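Local coordinates for L-lysine 6-monooxygenase involved in desferrioxamine biosynthesis (Erwinia amylovora CFBP1430, PDB 5O8P), which uses FAD and NADPH to N-hydroxylate a diamine, most likely cadaverine, in the biosynthesis of the siderophore desferrioxamine, at residues Glu351-Trp359 with Ser372-Phe380. Numbering follows the deposited sequence.
Sequences EGIQQRIQW and SIDRHNQVF
Arg375 and Gln358 reach past each other, and each ends on the other segment's backbone. The Arg375 chain runs straight from CG to NE (chi2 and chi3 both near 180°), which carries the guanidinium across to 351-359, where NH1 donates to Gln355 O at 2.9 Å in a moderately bent bond. In return, Gln358 NE2 donates to Asp374 O, also at 2.9 Å; the acceptor lies in the amide plane, yet the donor stands well above the carbonyl plane. Between these bonds the aliphatic parts touch, Gln358 CG on Arg375 CG at 3.7 Å, with amide and guanidinium planes 21° apart. The nearly straight backbone bond from Gln358 N to Ile373 O, 2.7 Å, joins the two segments beside them.

Ile357 and Ile373 lie side by side and point the same way, CD1 to CD1 3.8 Å. Arg356 bends at chi2 and chi3 towards His376 and Gln378 but makes only loose contacts there; its NE is bonded to Tyr135 OH and its guanidinium makes a cation-pi contact with Tyr128.

Asp374 holds its own loop together: OD1 accepts from Gln378 N and Val379 N, while OD2 accepts from His376 N. That last bond closes an Asx turn in the loop that leads into strand 379-381, which pairs with 155-157 in the mixed sheet of the FAD-binding part of the fold.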
# COMPACT_ATOMS: atom_id res chain seq x y z
N GLU B 351 35.48 -18.25 30.87
CA GLU B 351 36.38 -18.17 32.05
C GLU B 351 37.80 -18.65 31.76
O GLU B 351 38.77 -18.05 32.21
CB GLU B 351 35.84 -18.99 33.23
CG GLU B 351 34.82 -18.28 34.13
CD GLU B 351 34.75 -18.87 35.55
OE1 GLU B 351 35.73 -19.49 36.01
OE2 GLU B 351 33.70 -18.70 36.22
N GLY B 352 37.92 -19.75 31.02
CA GLY B 352 39.22 -20.32 30.70
C GLY B 352 40.12 -19.52 29.76
O GLY B 352 41.31 -19.84 29.63
N ILE B 353 39.58 -18.50 29.10
CA ILE B 353 40.39 -17.63 28.25
C ILE B 353 40.23 -16.15 28.62
O ILE B 353 40.39 -15.28 27.77
CB ILE B 353 40.11 -17.90 26.74
CG1 ILE B 353 38.64 -17.67 26.38
CG2 ILE B 353 40.50 -19.32 26.38
CD1 ILE B 353 38.37 -17.70 24.88
N GLN B 354 39.98 -15.88 29.89
CA GLN B 354 39.81 -14.49 30.38
C GLN B 354 41.05 -13.65 30.12
O GLN B 354 40.95 -12.56 29.56
CB GLN B 354 39.44 -14.43 31.86
CG GLN B 354 37.94 -14.41 32.09
CD GLN B 354 37.52 -14.57 33.54
OE1 GLN B 354 38.34 -14.78 34.45
NE2 GLN B 354 36.22 -14.47 33.77
N GLN B 355 42.21 -14.16 30.50
CA GLN B 355 43.47 -13.44 30.29
C GLN B 355 43.78 -13.16 28.79
O GLN B 355 44.47 -12.18 28.50
CB GLN B 355 44.65 -14.13 31.06
CG GLN B 355 45.40 -15.30 30.39
CD GLN B 355 44.63 -16.63 30.32
OE1 GLN B 355 43.58 -16.81 30.95
NE2 GLN B 355 45.14 -17.55 29.50
N ARG B 356 43.24 -13.95 27.86
CA ARG B 356 43.46 -13.78 26.41
C ARG B 356 42.49 -12.80 25.72
O ARG B 356 42.65 -12.52 24.52
CB ARG B 356 43.30 -15.11 25.66
CG ARG B 356 43.96 -16.34 26.23
CD ARG B 356 45.29 -16.67 25.60
NE ARG B 356 45.37 -16.52 24.14
CZ ARG B 356 46.52 -16.32 23.48
NH1 ARG B 356 47.69 -16.26 24.12
NH2 ARG B 356 46.50 -16.17 22.17
N ILE B 357 41.50 -12.30 26.46
CA ILE B 357 40.43 -11.47 25.91
C ILE B 357 40.66 -10.01 26.31
O ILE B 357 41.05 -9.73 27.44
CB ILE B 357 39.06 -11.98 26.41
CG1 ILE B 357 38.70 -13.24 25.62
CG2 ILE B 357 37.98 -10.93 26.28
CD1 ILE B 357 37.47 -13.98 26.12
N GLN B 358 40.42 -9.09 25.37
CA GLN B 358 40.51 -7.65 25.65
C GLN B 358 39.20 -7.20 26.28
O GLN B 358 38.15 -7.32 25.65
CB GLN B 358 40.77 -6.85 24.37
CG GLN B 358 42.02 -7.27 23.62
CD GLN B 358 42.42 -6.27 22.56
OE1 GLN B 358 42.66 -5.11 22.86
NE2 GLN B 358 42.53 -6.73 21.32
N TRP B 359 39.26 -6.72 27.52
CA TRP B 359 38.08 -6.21 28.21
C TRP B 359 38.12 -4.68 28.24
O TRP B 359 39.20 -4.10 28.35
CB TRP B 359 38.02 -6.77 29.64
CG TRP B 359 38.04 -8.29 29.68
CD1 TRP B 359 39.14 -9.09 29.74
CD2 TRP B 359 36.91 -9.18 29.63
NE1 TRP B 359 38.77 -10.40 29.75
CE2 TRP B 359 37.41 -10.49 29.69
CE3 TRP B 359 35.52 -8.99 29.57
CZ2 TRP B 359 36.57 -11.62 29.67
CZ3 TRP B 359 34.69 -10.11 29.54
CH2 TRP B 359 35.22 -11.41 29.59
N SER B 372 36.79 -9.31 16.48
CA SER B 372 37.68 -10.10 17.31
C SER B 372 37.74 -9.55 18.74
O SER B 372 37.64 -8.34 18.93
CB SER B 372 39.08 -10.16 16.68
OG SER B 372 39.83 -8.98 16.94
N ILE B 373 37.90 -10.44 19.72
CA ILE B 373 37.97 -10.04 21.15
C ILE B 373 39.31 -10.37 21.81
O ILE B 373 39.53 -10.02 22.97
CB ILE B 373 36.76 -10.56 21.99
CG1 ILE B 373 36.82 -12.08 22.20
CG2 ILE B 373 35.45 -10.12 21.34
CD1 ILE B 373 35.66 -12.64 23.01
N ASP B 374 40.22 -10.99 21.07
CA ASP B 374 41.56 -11.29 21.57
C ASP B 374 42.54 -10.29 20.98
O ASP B 374 42.15 -9.37 20.25
CB ASP B 374 41.95 -12.73 21.21
CG ASP B 374 42.12 -12.94 19.72
OD1 ASP B 374 41.15 -12.62 19.00
OD2 ASP B 374 43.19 -13.40 19.26
N ARG B 375 43.82 -10.49 21.29
CA ARG B 375 44.89 -9.61 20.84
C ARG B 375 45.59 -10.10 19.57
O ARG B 375 46.61 -9.51 19.19
CB ARG B 375 45.90 -9.43 21.98
CG ARG B 375 45.28 -8.95 23.29
CD ARG B 375 46.32 -8.78 24.38
NE ARG B 375 45.69 -8.26 25.61
CZ ARG B 375 45.01 -8.99 26.50
NH1 ARG B 375 44.83 -10.30 26.37
NH2 ARG B 375 44.50 -8.38 27.57
N HIS B 376 45.07 -11.15 18.92
CA HIS B 376 45.73 -11.76 17.75
C HIS B 376 44.79 -12.21 16.61
O HIS B 376 45.21 -12.99 15.75
CB HIS B 376 46.60 -12.95 18.21
CG HIS B 376 47.65 -12.60 19.21
ND1 HIS B 376 47.48 -12.78 20.57
CD2 HIS B 376 48.89 -12.06 19.06
CE1 HIS B 376 48.56 -12.38 21.21
NE2 HIS B 376 49.43 -11.94 20.32
N ASN B 377 43.56 -11.70 16.56
CA ASN B 377 42.59 -12.05 15.50
C ASN B 377 42.30 -13.54 15.38
O ASN B 377 42.36 -14.12 14.30
CB ASN B 377 43.02 -11.47 14.14
CG ASN B 377 43.30 -9.99 14.22
OD1 ASN B 377 42.62 -9.27 14.93
ND2 ASN B 377 44.31 -9.54 13.49
N GLN B 378 41.98 -14.14 16.53
CA GLN B 378 41.68 -15.56 16.64
C GLN B 378 40.33 -15.92 17.31
O GLN B 378 39.73 -16.93 16.97
CB GLN B 378 42.81 -16.26 17.39
CG GLN B 378 44.16 -16.17 16.71
CD GLN B 378 45.24 -16.86 17.50
OE1 GLN B 378 45.33 -16.71 18.73
NE2 GLN B 378 46.07 -17.62 16.81
N VAL B 379 39.87 -15.10 18.25
CA VAL B 379 38.61 -15.33 18.93
C VAL B 379 37.66 -14.26 18.44
O VAL B 379 37.87 -13.09 18.74
CB VAL B 379 38.76 -15.23 20.45
CG1 VAL B 379 37.45 -15.56 21.15
CG2 VAL B 379 39.85 -16.16 20.92
N PHE B 380 36.64 -14.66 17.69
CA PHE B 380 35.65 -13.74 17.13
C PHE B 380 34.29 -13.91 17.78
O PHE B 380 34.01 -14.94 18.37
CB PHE B 380 35.52 -13.97 15.63
CG PHE B 380 36.78 -13.71 14.88
CD1 PHE B 380 37.11 -12.42 14.50
CD2 PHE B 380 37.66 -14.74 14.59
CE1 PHE B 380 38.28 -12.17 13.81
CE2 PHE B 380 38.83 -14.50 13.90
CZ PHE B 380 39.14 -13.21 13.52